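Local coordinates for Pdx2 protein (Plasmodium falciparum, PDB 2ABW) that hydrolyses glutamine to glutamate and ammonia, the ammonia being channelled to the Pdx1 synthase partner for the making of pyridoxal 5'-phosphate (vitamin B6), at residues 7-12 with 55-60; 39-44 with 70-75; 64-69 with 107-112; 78-83 with 187-192; 88-93 with 113-118. All coordinates share one frame; numbering follows the deposited sequence.

Contact 1 (7-12 with 55-60); sequences GVLSLQ and TTVRRC
Leu9, the last residue of strand 4-9, is the first to meet helix 54-60: in one of its two conformers the CD2 methyl lies 3.6 Å from CG1 of Val57. CG anti to the backbone N (chi1 -169°) extends the reach of a side chain whose first bond points toward the helix. Past the strand end Leu11 rests on the next helical turn, its CB 3.6 Å from CB of Cys60. Gln12 runs side by side with Val57, CB and CG each 3.7 Å from Val57 CG2, and its aliphatic part makes the closer contact. The chain then bends at chi2 (-66°), returning the amide to its own segment, where Gln12 NE2 donates to Leu9 O at 2.9 Å. That oxygen lies in the amide plane of Gln12, the donor well above the carbonyl plane of Leu9. No hydrogen bond joins the two segments. The contact joins strand end to helix in the alpha/beta glutaminase fold, where Thr56 also makes a weak hydrogen bond to Glu53, a likely glutamine-binding residue. Leu9 and Val57 also touch Ile49 of strand 46-49, the neighbour of strand 4-9, placing helix 54-60 beside the C-terminal ends of these two parallel strands.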
# COMPACT_ATOMS: atom_id res chain seq x y z
N GLY A 7 -0.70 4.05 -11.20
CA GLY A 7 -1.10 5.35 -10.66
C GLY A 7 -0.70 5.47 -9.23
O GLY A 7 -0.54 4.44 -8.48
N VAL A 8 -0.48 6.71 -8.80
CA VAL A 8 -0.21 7.04 -7.38
C VAL A 8 -1.26 8.02 -6.92
O VAL A 8 -1.40 9.09 -7.47
CB VAL A 8 1.19 7.58 -7.13
CG1 VAL A 8 1.42 7.93 -5.62
CG2 VAL A 8 2.24 6.53 -7.54
N LEU A 9 -2.06 7.65 -5.93
CA LEU A 9 -3.12 8.55 -5.40
C LEU A 9 -2.40 9.81 -4.91
O LEU A 9 -1.38 9.73 -4.24
CB LEU A 9 -3.88 7.81 -4.29
CG LEU A 9 -5.14 8.62 -3.91
CD1 LEU A 9 -6.26 8.53 -4.95
CD2 LEU A 9 -5.68 8.13 -2.55
N SER A 10 -2.88 10.98 -5.31
CA SER A 10 -2.10 12.22 -5.08
C SER A 10 -2.80 13.35 -4.36
O SER A 10 -2.19 14.42 -4.11
CB SER A 10 -1.56 12.71 -6.39
OG SER A 10 -2.59 13.18 -7.23
N LEU A 11 -4.05 13.11 -4.05
CA LEU A 11 -4.91 14.13 -3.46
C LEU A 11 -4.38 14.67 -2.13
O LEU A 11 -4.59 15.85 -1.84
CB LEU A 11 -6.31 13.55 -3.31
CG LEU A 11 -6.99 13.22 -4.66
CD1 LEU A 11 -8.19 12.40 -4.50
CD2 LEU A 11 -7.24 14.46 -5.47
N GLN A 12 -3.73 13.81 -1.34
CA GLN A 12 -3.28 14.14 -0.03
C GLN A 12 -1.92 14.84 -0.06
O GLN A 12 -1.40 15.29 0.99
CB GLN A 12 -3.19 12.86 0.77
CG GLN A 12 -2.07 11.89 0.33
CD GLN A 12 -2.17 11.21 -1.06
OE1 GLN A 12 -3.25 10.97 -1.64
NE2 GLN A 12 -1.00 10.81 -1.55
N THR A 55 -6.93 9.37 7.70
CA THR A 55 -8.16 10.12 7.67
C THR A 55 -8.15 11.18 6.57
O THR A 55 -9.18 11.48 5.96
CB THR A 55 -8.53 10.68 9.04
OG1 THR A 55 -8.93 9.58 9.88
CG2 THR A 55 -9.65 11.61 8.90
N THR A 56 -6.98 11.76 6.34
CA THR A 56 -6.85 12.74 5.26
C THR A 56 -7.07 12.16 3.87
O THR A 56 -7.86 12.71 3.14
CB THR A 56 -5.46 13.38 5.25
OG1 THR A 56 -5.23 13.98 6.53
CG2 THR A 56 -5.38 14.44 4.17
N VAL A 57 -6.45 11.06 3.60
CA VAL A 57 -6.62 10.40 2.30
C VAL A 57 -8.08 10.00 2.14
O VAL A 57 -8.74 10.27 1.14
CB VAL A 57 -5.75 9.21 2.20
CG1 VAL A 57 -6.18 8.36 1.00
CG2 VAL A 57 -4.24 9.54 2.14
N ARG A 58 -8.70 9.47 3.20
CA ARG A 58 -10.11 9.07 3.06
C ARG A 58 -11.04 10.22 2.77
O ARG A 58 -11.96 10.13 2.00
CB ARG A 58 -10.57 8.36 4.34
CG ARG A 58 -11.99 7.87 4.33
CD ARG A 58 -12.29 6.89 3.17
NE ARG A 58 -13.69 6.46 3.10
CZ ARG A 58 -14.70 7.09 2.51
NH1 ARG A 58 -14.56 8.24 1.84
NH2 ARG A 58 -15.90 6.54 2.50
N ARG A 59 -10.85 11.35 3.46
CA ARG A 59 -11.66 12.54 3.20
C ARG A 59 -11.48 13.04 1.75
O ARG A 59 -12.43 13.48 1.12
CB ARG A 59 -11.15 13.61 4.15
CG ARG A 59 -11.82 14.91 4.02
CD ARG A 59 -11.56 15.71 5.31
NE ARG A 59 -12.30 15.13 6.44
CZ ARG A 59 -11.90 15.12 7.71
NH1 ARG A 59 -10.72 15.62 8.08
NH2 ARG A 59 -12.71 14.61 8.63
N CYS A 60 -10.26 12.93 1.25
CA CYS A 60 -10.01 13.29 -0.17
C CYS A 60 -10.87 12.44 -1.17
O CYS A 60 -11.22 12.92 -2.27
CB CYS A 60 -8.53 13.11 -0.51
SG CYS A 60 -7.41 14.35 0.31

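Contact 2 (39-44 with 70-75); sequences HDLGLC and NALVHF
This is an apolar contact between two helices on one side of the central sheet, in which Leu41 of helix 38-42 meets three residues of helix 63-77 and no hydrogen bond crosses. Leu41 divides its work between its two methyls. CD1 lies over one face of the Phe75 ring, 4.0 Å from the centroid and 29° off the ring normal, a CH-pi contact displaced toward the CD2-CE2 side, since its shortest approach is 3.6 Å to Phe75 CD2. CD2 of Leu41 turns instead to the preceding helical turn, where it meets Leu72 CD2 at 3.8 Å and Ala71 CB at 3.9 Å. Both Leu41 and Phe75 hold CG anti to the backbone N (chi1 180° and 177°), extending each side chain away from its own helix and across the gap between them.

The setting is the alpha/beta glutaminase fold, whose parallel strands carry helices on their surfaces. Leu41, Leu72 and Phe75 all touch Leu47 of strand 46-49, consistent with the helix pair lying on the sheet at this strand.

Beyond helix 38-42 the chain adds a second approach to the same ring. Cys44 O comes to the edge of Phe75, near the ring plane, 4.0 Å from CE2, with Cys44 CB somewhat farther from that atom. This carbonyl oxygen also accepts a hydrogen bond from Lys81 NZ, in the loop that follows helix 63-77. Residues 70-75 are themselves held in helical form by backbone bonds such as Phe75 N to Ala71 O, 2.8 Å.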
# COMPACT_ATOMS: atom_id res chain seq x y z
N HIS A 39 -11.50 9.34 -13.59
CA HIS A 39 -10.94 9.28 -14.97
C HIS A 39 -9.48 8.74 -14.90
O HIS A 39 -9.12 7.81 -15.58
CB HIS A 39 -10.95 10.65 -15.58
CG HIS A 39 -10.48 10.65 -17.00
ND1 HIS A 39 -9.32 11.28 -17.39
CD2 HIS A 39 -10.98 10.05 -18.11
CE1 HIS A 39 -9.09 11.03 -18.66
NE2 HIS A 39 -10.10 10.33 -19.14
N ASP A 40 -8.69 9.33 -14.03
CA ASP A 40 -7.31 8.92 -13.85
C ASP A 40 -7.27 7.43 -13.45
O ASP A 40 -6.45 6.64 -13.92
CB ASP A 40 -6.58 9.68 -12.76
CG ASP A 40 -6.43 11.17 -12.99
OD1 ASP A 40 -6.33 11.60 -14.21
OD2 ASP A 40 -6.34 11.93 -11.95
N LEU A 41 -8.16 7.08 -12.50
CA LEU A 41 -8.17 5.67 -11.95
C LEU A 41 -8.44 4.73 -13.05
O LEU A 41 -7.87 3.66 -13.07
CB LEU A 41 -9.21 5.56 -10.84
CG LEU A 41 -9.31 4.18 -10.22
CD1 LEU A 41 -7.93 3.87 -9.51
CD2 LEU A 41 -10.44 4.15 -9.25
N GLY A 42 -9.35 5.10 -13.98
CA GLY A 42 -9.67 4.23 -15.11
C GLY A 42 -8.52 3.88 -16.03
O GLY A 42 -8.60 2.90 -16.83
N LEU A 43 -7.48 4.70 -16.01
CA LEU A 43 -6.30 4.52 -16.91
C LEU A 43 -5.26 3.60 -16.28
O LEU A 43 -4.22 3.25 -16.90
CB LEU A 43 -5.61 5.83 -17.21
CG LEU A 43 -6.48 6.86 -17.89
CD1 LEU A 43 -5.63 8.14 -18.01
CD2 LEU A 43 -7.07 6.35 -19.19
N CYS A 44 -5.49 3.22 -15.05
CA CYS A 44 -4.46 2.54 -14.23
C CYS A 44 -4.60 1.03 -14.38
O CYS A 44 -5.67 0.52 -14.18
CB CYS A 44 -4.59 2.82 -12.71
SG CYS A 44 -4.10 4.55 -12.43
N ASN A 70 -16.11 4.95 -3.89
CA ASN A 70 -16.88 3.79 -4.48
C ASN A 70 -16.11 3.23 -5.68
O ASN A 70 -16.05 2.01 -5.84
CB ASN A 70 -18.20 4.23 -4.91
CG ASN A 70 -19.11 4.63 -3.73
OD1 ASN A 70 -18.99 4.06 -2.70
ND2 ASN A 70 -20.05 5.51 -3.95
N ALA A 71 -15.44 4.08 -6.46
CA ALA A 71 -14.67 3.58 -7.60
C ALA A 71 -13.46 2.77 -7.13
O ALA A 71 -13.08 1.76 -7.75
CB ALA A 71 -14.26 4.74 -8.55
N LEU A 72 -12.82 3.22 -6.06
CA LEU A 72 -11.67 2.48 -5.45
C LEU A 72 -12.11 1.10 -4.94
O LEU A 72 -11.47 0.13 -5.17
CB LEU A 72 -10.97 3.34 -4.40
CG LEU A 72 -10.25 4.55 -4.97
CD1 LEU A 72 -9.82 5.51 -3.86
CD2 LEU A 72 -9.00 4.08 -5.70
N VAL A 73 -13.26 1.06 -4.29
CA VAL A 73 -13.78 -0.19 -3.78
C VAL A 73 -14.00 -1.10 -4.94
O VAL A 73 -13.70 -2.31 -4.87
CB VAL A 73 -15.03 0.05 -2.89
CG1 VAL A 73 -15.72 -1.32 -2.57
CG2 VAL A 73 -14.64 0.76 -1.61
N HIS A 74 -14.64 -0.61 -5.99
CA HIS A 74 -14.88 -1.43 -7.16
C HIS A 74 -13.56 -1.92 -7.80
O HIS A 74 -13.43 -3.07 -8.24
CB HIS A 74 -15.78 -0.67 -8.13
CG HIS A 74 -15.95 -1.33 -9.47
ND1 HIS A 74 -15.20 -0.93 -10.55
CD2 HIS A 74 -16.82 -2.24 -9.92
CE1 HIS A 74 -15.60 -1.60 -11.61
NE2 HIS A 74 -16.49 -2.49 -11.22
N PHE A 75 -12.60 -1.02 -7.91
CA PHE A 75 -11.28 -1.32 -8.51
C PHE A 75 -10.62 -2.46 -7.73
O PHE A 75 -10.10 -3.40 -8.33
CB PHE A 75 -10.43 -0.08 -8.41
CG PHE A 75 -8.99 -0.17 -8.90
CD1 PHE A 75 -7.99 -0.65 -8.08
CD2 PHE A 75 -8.69 0.36 -10.15
CE1 PHE A 75 -6.68 -0.71 -8.49
CE2 PHE A 75 -7.34 0.36 -10.57
CZ PHE A 75 -6.39 -0.15 -9.70

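Contact 3 (64-69 with 107-112); sequences ENDTLY and GNKFSF
Asp66, which has left-handed backbone angles near the start of helix 63-77, and Tyr69, three residues on, grip the loop 107-112 through two polar bonds. The phenol of Tyr69 donates from OH to Ser111 O at 2.7 Å; this oxygen lies at the ring edge, in its plane, while the donor is tilted 29° from the carbonyl plane. Asp66 forms a salt bridge from OD2 to Lys109 NZ, 2.8 Å, with the ammonium on the anti lone pair, turned away from OD1. Carbon contacts accompany these bonds. Lys109 crosses the tyrosine so that its CE methylene comes 3.3 Å from Tyr69 CE2, and Phe112 slides past with CE1 3.5 Å from Tyr69 CD1. The two rings meet rim to rim, centroids 5.5 Å apart, and do not stack.

Torsions explain the reach: Tyr69 has CG anti to the backbone N (chi1 174°), and Lys109 bends at chi3 (62°) to bring its amine round to the carboxylate. NZ also makes a weak hydrogen bond to Asn70 OD1. Farther out, Arg58 of helix 54-60 ties the parts together, with a salt bridge to Asp66 OD1, a hydrogen bond to Lys109 O and a cation-pi contact with Tyr69.

Asp66 thus faces a separate cation at each carboxylate oxygen, which would be expected to favour its ionised form in this buried place. The phenol hydrogen bond and the salt bridge together hold a loop whose Phe110 touches Ser54, a residue thought to bind glutamine.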
# COMPACT_ATOMS: atom_id res chain seq x y z
N GLU A 64 -18.07 14.56 -3.69
CA GLU A 64 -19.16 14.19 -4.61
C GLU A 64 -19.76 12.84 -4.19
O GLU A 64 -20.00 11.93 -5.02
CB GLU A 64 -18.71 14.20 -6.08
CG GLU A 64 -18.13 15.53 -6.53
CD GLU A 64 -17.76 15.57 -8.02
OE1 GLU A 64 -18.55 15.09 -8.87
OE2 GLU A 64 -16.70 16.15 -8.36
N ASN A 65 -20.11 12.80 -2.91
CA ASN A 65 -20.87 11.71 -2.36
C ASN A 65 -20.09 10.40 -2.52
O ASN A 65 -20.63 9.41 -2.93
CB ASN A 65 -22.18 11.56 -3.10
CG ASN A 65 -23.07 10.57 -2.43
OD1 ASN A 65 -23.01 10.41 -1.19
ND2 ASN A 65 -23.85 9.83 -3.22
N ASP A 66 -18.83 10.44 -2.16
CA ASP A 66 -17.99 9.24 -2.21
C ASP A 66 -17.78 8.66 -3.61
O ASP A 66 -17.54 7.44 -3.76
CB ASP A 66 -18.57 8.19 -1.27
CG ASP A 66 -17.91 8.13 0.09
OD1 ASP A 66 -16.94 8.87 0.35
OD2 ASP A 66 -18.34 7.31 0.99
N THR A 67 -17.71 9.47 -4.64
CA THR A 67 -17.56 8.98 -6.00
C THR A 67 -16.25 8.20 -6.12
O THR A 67 -16.22 7.08 -6.62
CB THR A 67 -17.65 10.12 -7.06
OG1 THR A 67 -19.03 10.57 -7.13
CG2 THR A 67 -17.22 9.65 -8.41
N LEU A 68 -15.17 8.80 -5.66
CA LEU A 68 -13.82 8.08 -5.82
C LEU A 68 -13.74 6.93 -4.88
O LEU A 68 -13.18 5.88 -5.24
CB LEU A 68 -12.65 9.05 -5.61
CG LEU A 68 -11.28 8.58 -5.87
CD1 LEU A 68 -11.10 8.01 -7.29
CD2 LEU A 68 -10.21 9.71 -5.58
N TYR A 69 -14.22 7.04 -3.64
CA TYR A 69 -14.24 5.94 -2.68
C TYR A 69 -14.92 4.72 -3.35
O TYR A 69 -14.40 3.61 -3.40
CB TYR A 69 -15.01 6.30 -1.45
CG TYR A 69 -15.17 5.16 -0.51
CD1 TYR A 69 -14.15 4.73 0.33
CD2 TYR A 69 -16.34 4.45 -0.48
CE1 TYR A 69 -14.28 3.65 1.20
CE2 TYR A 69 -16.45 3.30 0.34
CZ TYR A 69 -15.48 2.94 1.20
OH TYR A 69 -15.60 1.81 2.01
N GLY A 107 -17.89 6.16 8.94
CA GLY A 107 -18.35 4.99 9.71
C GLY A 107 -17.72 3.72 9.19
O GLY A 107 -16.49 3.62 9.12
N ASN A 108 -18.55 2.72 8.84
CA ASN A 108 -18.00 1.51 8.35
C ASN A 108 -17.62 1.66 6.89
O ASN A 108 -17.17 0.68 6.29
CB ASN A 108 -18.88 0.27 8.64
CG ASN A 108 -20.18 0.26 7.92
OD1 ASN A 108 -21.10 -0.51 8.26
ND2 ASN A 108 -20.31 1.10 6.94
N LYS A 109 -17.70 2.89 6.36
CA LYS A 109 -17.15 3.13 5.03
C LYS A 109 -15.77 3.79 5.12
O LYS A 109 -15.33 4.33 4.15
CB LYS A 109 -18.13 3.96 4.16
CG LYS A 109 -19.45 3.22 3.67
CD LYS A 109 -20.27 3.95 2.55
CE LYS A 109 -19.55 4.18 1.15
NZ LYS A 109 -20.06 5.32 0.13
N PHE A 110 -15.11 3.73 6.26
CA PHE A 110 -13.77 4.28 6.38
C PHE A 110 -12.72 3.57 5.50
O PHE A 110 -12.03 4.22 4.71
CB PHE A 110 -13.25 4.22 7.81
CG PHE A 110 -11.91 4.87 8.00
CD1 PHE A 110 -11.81 6.26 8.05
CD2 PHE A 110 -10.76 4.11 8.27
CE1 PHE A 110 -10.56 6.86 8.28
CE2 PHE A 110 -9.52 4.72 8.52
CZ PHE A 110 -9.43 6.07 8.52
N SER A 111 -12.52 2.27 5.70
CA SER A 111 -11.60 1.50 4.92
C SER A 111 -12.16 1.15 3.52
O SER A 111 -13.38 0.97 3.33
CB SER A 111 -11.28 0.19 5.60
OG SER A 111 -10.30 -0.57 4.91
N PHE A 112 -11.21 1.05 2.59
CA PHE A 112 -11.49 0.46 1.23
C PHE A 112 -11.57 -1.03 1.33
O PHE A 112 -12.14 -1.68 0.42
CB PHE A 112 -10.46 0.83 0.17
CG PHE A 112 -10.14 2.26 0.04
CD1 PHE A 112 -11.06 3.19 -0.38
CD2 PHE A 112 -8.84 2.70 0.23
CE1 PHE A 112 -10.78 4.53 -0.51
CE2 PHE A 112 -8.54 3.98 0.10
CZ PHE A 112 -9.51 4.96 -0.26

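Contact 4 (78-83 with 187-192); sequences VLKKPI and QNNCLG
Asn189 and Ile83 carry the hydrogen bonds of this contact, two of them between backbones and one from a side chain. Ile83 N donates to Asn189 O at 2.9 Å and Leu191 N donates to Ile83 O at the same distance. Ile83 thus pairs on both sides of Cys190, as a parallel beta bridge requires. The third bond comes from the amide of Asn189: ND2 reaches Lys81 O at 2.8 Å with an almost straight N-H...O angle of 174°. The acceptor lies in the amide plane of Asn189, whereas the donor stands above the carbonyl plane of Lys81. A chi1 of 55° sets CG between the backbone N and the carbonyl carbon, swinging the amide across to residues 80-81; ND2 also donates to Ile76 O, near the end of helix 63-77.

The two backbone bonds join strand 83-86 to strand 190-193, neighbours in the mixed central sheet. Strand 190-193 is entered through a type II' beta turn from Gln187 to Cys190, which links it to the antiparallel strand 180-187; the parallel part of the sheet therefore meets its antiparallel extension here.

Weaker C-H...O contacts support the pairing, with Pro82 CA 3.2 Å from Asn189 O and Cys190 CA 3.5 Å from Ile83 O. Among apolar side chains, Ile83 CG2 meets Cys190 SG at 3.5 Å on one face of the sheet, where Ile76 touches both residues. Pro82 packs instead against Phe209, Val213 and Tyr216 of helix 204-219.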
# COMPACT_ATOMS: atom_id res chain seq x y z
N VAL A 78 -13.92 -5.78 -7.25
CA VAL A 78 -14.64 -6.30 -8.44
C VAL A 78 -13.67 -6.52 -9.59
O VAL A 78 -13.60 -7.61 -10.17
CB VAL A 78 -15.83 -5.43 -8.84
CG1 VAL A 78 -16.54 -6.05 -10.11
CG2 VAL A 78 -16.86 -5.33 -7.62
N LEU A 79 -12.94 -5.47 -9.96
CA LEU A 79 -11.92 -5.59 -11.02
C LEU A 79 -10.75 -6.39 -10.52
O LEU A 79 -10.02 -6.95 -11.38
CB LEU A 79 -11.45 -4.23 -11.49
CG LEU A 79 -12.55 -3.39 -12.06
CD1 LEU A 79 -11.96 -2.12 -12.62
CD2 LEU A 79 -13.53 -4.13 -13.03
N LYS A 80 -10.49 -6.38 -9.20
CA LYS A 80 -9.34 -7.08 -8.62
C LYS A 80 -7.99 -6.59 -9.19
O LYS A 80 -7.02 -7.39 -9.41
CB LYS A 80 -9.47 -8.56 -8.83
CG LYS A 80 -10.75 -9.20 -8.44
CD LYS A 80 -10.91 -9.23 -7.01
CE LYS A 80 -12.07 -10.16 -6.67
NZ LYS A 80 -12.64 -9.97 -5.32
N LYS A 81 -7.93 -5.29 -9.47
CA LYS A 81 -6.70 -4.74 -9.99
C LYS A 81 -5.70 -4.57 -8.83
O LYS A 81 -6.07 -4.34 -7.70
CB LYS A 81 -6.93 -3.44 -10.67
CG LYS A 81 -7.67 -3.68 -11.99
CD LYS A 81 -7.43 -2.38 -12.83
CE LYS A 81 -8.16 -2.32 -13.99
NZ LYS A 81 -7.94 -1.08 -14.69
N PRO A 82 -4.40 -4.78 -9.13
CA PRO A 82 -3.41 -4.67 -8.05
C PRO A 82 -3.41 -3.31 -7.35
O PRO A 82 -3.41 -2.27 -8.04
CB PRO A 82 -2.08 -4.95 -8.77
CG PRO A 82 -2.46 -5.82 -9.89
CD PRO A 82 -3.80 -5.26 -10.38
N ILE A 83 -3.27 -3.35 -6.02
CA ILE A 83 -3.21 -2.14 -5.22
C ILE A 83 -2.19 -2.32 -4.14
O ILE A 83 -2.10 -3.38 -3.58
CB ILE A 83 -4.61 -1.77 -4.68
CG1 ILE A 83 -4.60 -0.37 -4.06
CG2 ILE A 83 -5.17 -2.88 -3.82
CD1 ILE A 83 -5.96 0.24 -3.88
N GLN A 187 -2.48 -10.11 -0.04
CA GLN A 187 -3.71 -10.93 -0.05
C GLN A 187 -4.35 -10.69 -1.42
O GLN A 187 -4.74 -9.57 -1.69
CB GLN A 187 -4.71 -10.53 1.02
CG GLN A 187 -5.92 -11.49 1.05
CD GLN A 187 -6.86 -11.17 2.11
OE1 GLN A 187 -6.64 -10.25 2.93
NE2 GLN A 187 -8.01 -11.91 2.10
N ASN A 188 -4.39 -11.75 -2.24
CA ASN A 188 -4.99 -11.63 -3.57
C ASN A 188 -4.28 -10.46 -4.28
O ASN A 188 -3.04 -10.42 -4.26
CB ASN A 188 -6.49 -11.45 -3.50
CG ASN A 188 -7.21 -12.54 -2.74
OD1 ASN A 188 -7.05 -13.68 -3.07
ND2 ASN A 188 -7.97 -12.16 -1.67
N ASN A 189 -5.04 -9.49 -4.81
CA ASN A 189 -4.49 -8.36 -5.52
C ASN A 189 -3.93 -7.19 -4.71
O ASN A 189 -3.51 -6.16 -5.26
CB ASN A 189 -5.54 -7.81 -6.49
CG ASN A 189 -6.83 -7.46 -5.81
OD1 ASN A 189 -7.42 -8.29 -5.14
ND2 ASN A 189 -7.34 -6.19 -6.02
N CYS A 190 -3.92 -7.34 -3.38
CA CYS A 190 -3.55 -6.30 -2.45
C CYS A 190 -2.23 -6.51 -1.73
O CYS A 190 -1.95 -7.60 -1.25
CB CYS A 190 -4.61 -6.16 -1.36
SG CYS A 190 -6.27 -5.74 -2.04
N LEU A 191 -1.42 -5.46 -1.68
CA LEU A 191 -0.16 -5.47 -0.99
C LEU A 191 -0.21 -4.38 -0.01
O LEU A 191 -0.66 -3.26 -0.29
CB LEU A 191 0.98 -5.20 -1.99
CG LEU A 191 2.38 -4.98 -1.49
CD1 LEU A 191 2.92 -6.30 -0.84
CD2 LEU A 191 3.30 -4.52 -2.62
N GLY A 192 0.27 -4.60 1.20
CA GLY A 192 0.28 -3.59 2.22
C GLY A 192 1.64 -3.59 2.95
O GLY A 192 2.14 -4.64 3.33

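Contact 5 (88-93 with 113-118); sequences AGCILL and GGLDIT
Leu93 O lies close to the backbone of three successive residues, Gly113 to Leu115, yet it accepts a hydrogen bond from just one of them. Leu115 N donates at 2.8 Å with an N-H...O angle of 166°. Gly114 N is nearly as close to Leu93 O, 3.1 Å, but is poorly angled for a bond. A second, weak bond runs from Gly113 N to Leu92 O (3.4 Å, 131°). Two glycines lie here, Gly113 with positive phi and Gly114 with a backbone conformation (phi 131°) that calls for glycine. Leu93 CD2 comes 3.3 Å from the backbone oxygen Gly113 O. Among side chains, Leu115 CD1 packs on Leu93 CB at 3.8 Å, and Cys90 SG touches Leu115 CD1 more loosely, at 4.4 Å.

Gly89 belongs to the GxCxG sequence round the nucleophile Cys87, consistent with a nucleophile elbow leading into helix 88-92. Strand 115-120 runs on beside strand 94-98 in the small three-stranded sheet, while Leu92 of helix 88-92 packs against Val57 of helix 54-60.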
# COMPACT_ATOMS: atom_id res chain seq x y z
N ALA A 88 -0.45 5.11 5.45
CA ALA A 88 -1.89 5.35 5.41
C ALA A 88 -2.66 4.45 4.51
O ALA A 88 -3.77 4.07 4.83
CB ALA A 88 -2.21 6.75 4.97
N GLY A 89 -2.13 4.14 3.31
CA GLY A 89 -2.86 3.30 2.40
C GLY A 89 -3.01 1.94 3.02
O GLY A 89 -3.95 1.23 2.70
N CYS A 90 -1.99 1.47 3.74
CA CYS A 90 -2.10 0.13 4.36
C CYS A 90 -3.25 0.16 5.32
O CYS A 90 -4.03 -0.79 5.34
CB CYS A 90 -0.80 -0.27 5.06
SG CYS A 90 -0.73 -1.99 5.53
N ILE A 91 -3.39 1.22 6.11
CA ILE A 91 -4.52 1.34 7.05
C ILE A 91 -5.87 1.25 6.29
O ILE A 91 -6.76 0.48 6.68
CB ILE A 91 -4.45 2.61 7.86
CG1 ILE A 91 -3.26 2.52 8.81
CG2 ILE A 91 -5.76 2.83 8.62
CD1 ILE A 91 -3.00 3.79 9.56
N LEU A 92 -5.95 1.97 5.18
CA LEU A 92 -7.19 2.07 4.41
C LEU A 92 -7.50 0.82 3.60
O LEU A 92 -8.58 0.71 3.04
CB LEU A 92 -7.15 3.28 3.51
CG LEU A 92 -7.20 4.62 4.26
CD1 LEU A 92 -6.98 5.77 3.28
CD2 LEU A 92 -8.48 4.74 5.08
N LEU A 93 -6.63 -0.15 3.51
CA LEU A 93 -6.97 -1.51 2.98
C LEU A 93 -7.42 -2.50 4.06
O LEU A 93 -7.80 -3.65 3.79
CB LEU A 93 -5.80 -2.11 2.24
CG LEU A 93 -5.30 -1.36 1.01
CD1 LEU A 93 -4.08 -1.99 0.34
CD2 LEU A 93 -6.50 -1.31 -0.08
N GLY A 113 -10.96 -1.62 2.36
CA GLY A 113 -10.85 -3.09 2.46
C GLY A 113 -9.80 -3.68 1.50
O GLY A 113 -9.21 -2.93 0.70
N GLY A 114 -9.59 -5.02 1.65
CA GLY A 114 -8.68 -5.73 0.71
C GLY A 114 -7.66 -6.59 1.46
O GLY A 114 -7.21 -7.59 0.97
N LEU A 115 -7.28 -6.14 2.66
CA LEU A 115 -6.41 -6.94 3.55
C LEU A 115 -7.18 -7.32 4.81
O LEU A 115 -7.62 -6.41 5.56
CB LEU A 115 -5.17 -6.09 3.93
CG LEU A 115 -4.26 -5.72 2.75
CD1 LEU A 115 -3.23 -4.75 3.22
CD2 LEU A 115 -3.70 -6.96 2.14
N ASP A 116 -7.33 -8.60 5.01
CA ASP A 116 -8.08 -9.14 6.20
C ASP A 116 -7.14 -9.15 7.39
O ASP A 116 -6.66 -10.19 7.83
CB ASP A 116 -8.75 -10.43 5.92
CG ASP A 116 -9.92 -10.27 4.91
OD1 ASP A 116 -10.52 -9.15 4.77
OD2 ASP A 116 -10.13 -11.24 4.18
N ILE A 117 -6.89 -7.93 7.89
CA ILE A 117 -6.04 -7.72 9.05
C ILE A 117 -6.65 -6.67 9.95
O ILE A 117 -7.47 -5.89 9.59
CB ILE A 117 -4.64 -7.22 8.62
CG1 ILE A 117 -4.68 -5.80 7.99
CG2 ILE A 117 -3.99 -8.26 7.70
CD1 ILE A 117 -3.35 -5.30 7.38
N THR A 118 -6.21 -6.69 11.21
CA THR A 118 -6.47 -5.60 12.13
C THR A 118 -5.23 -4.79 12.30
O THR A 118 -4.12 -5.33 12.56
CB THR A 118 -6.81 -6.16 13.53
OG1 THR A 118 -7.98 -6.97 13.45
CG2 THR A 118 -7.01 -5.13 14.55

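From the N terminus, contact 1 closes the first loop, bringing helix 54-60 back to the end of strand 4-9. Contact 2 opens within that loop and crosses it, joining helix 38-42 to helix 63-77. Contact 3 starts from the same helix 63-77, crosses contact 2, and reaches the loop before strand 115-120. Contact 4 then spans the longest separation, from strand 83-86 to strand 190-193; it crosses contact 3 and encloses contact 5, which itself crosses contact 3. A probable hydrogen bond from Phe112 N to Leu92 O links contacts 3 and 5, and Gln187 OE1 accepts from Asp116 N between contacts 4 and 5, tying central sheet, flanking helices and small sheet together.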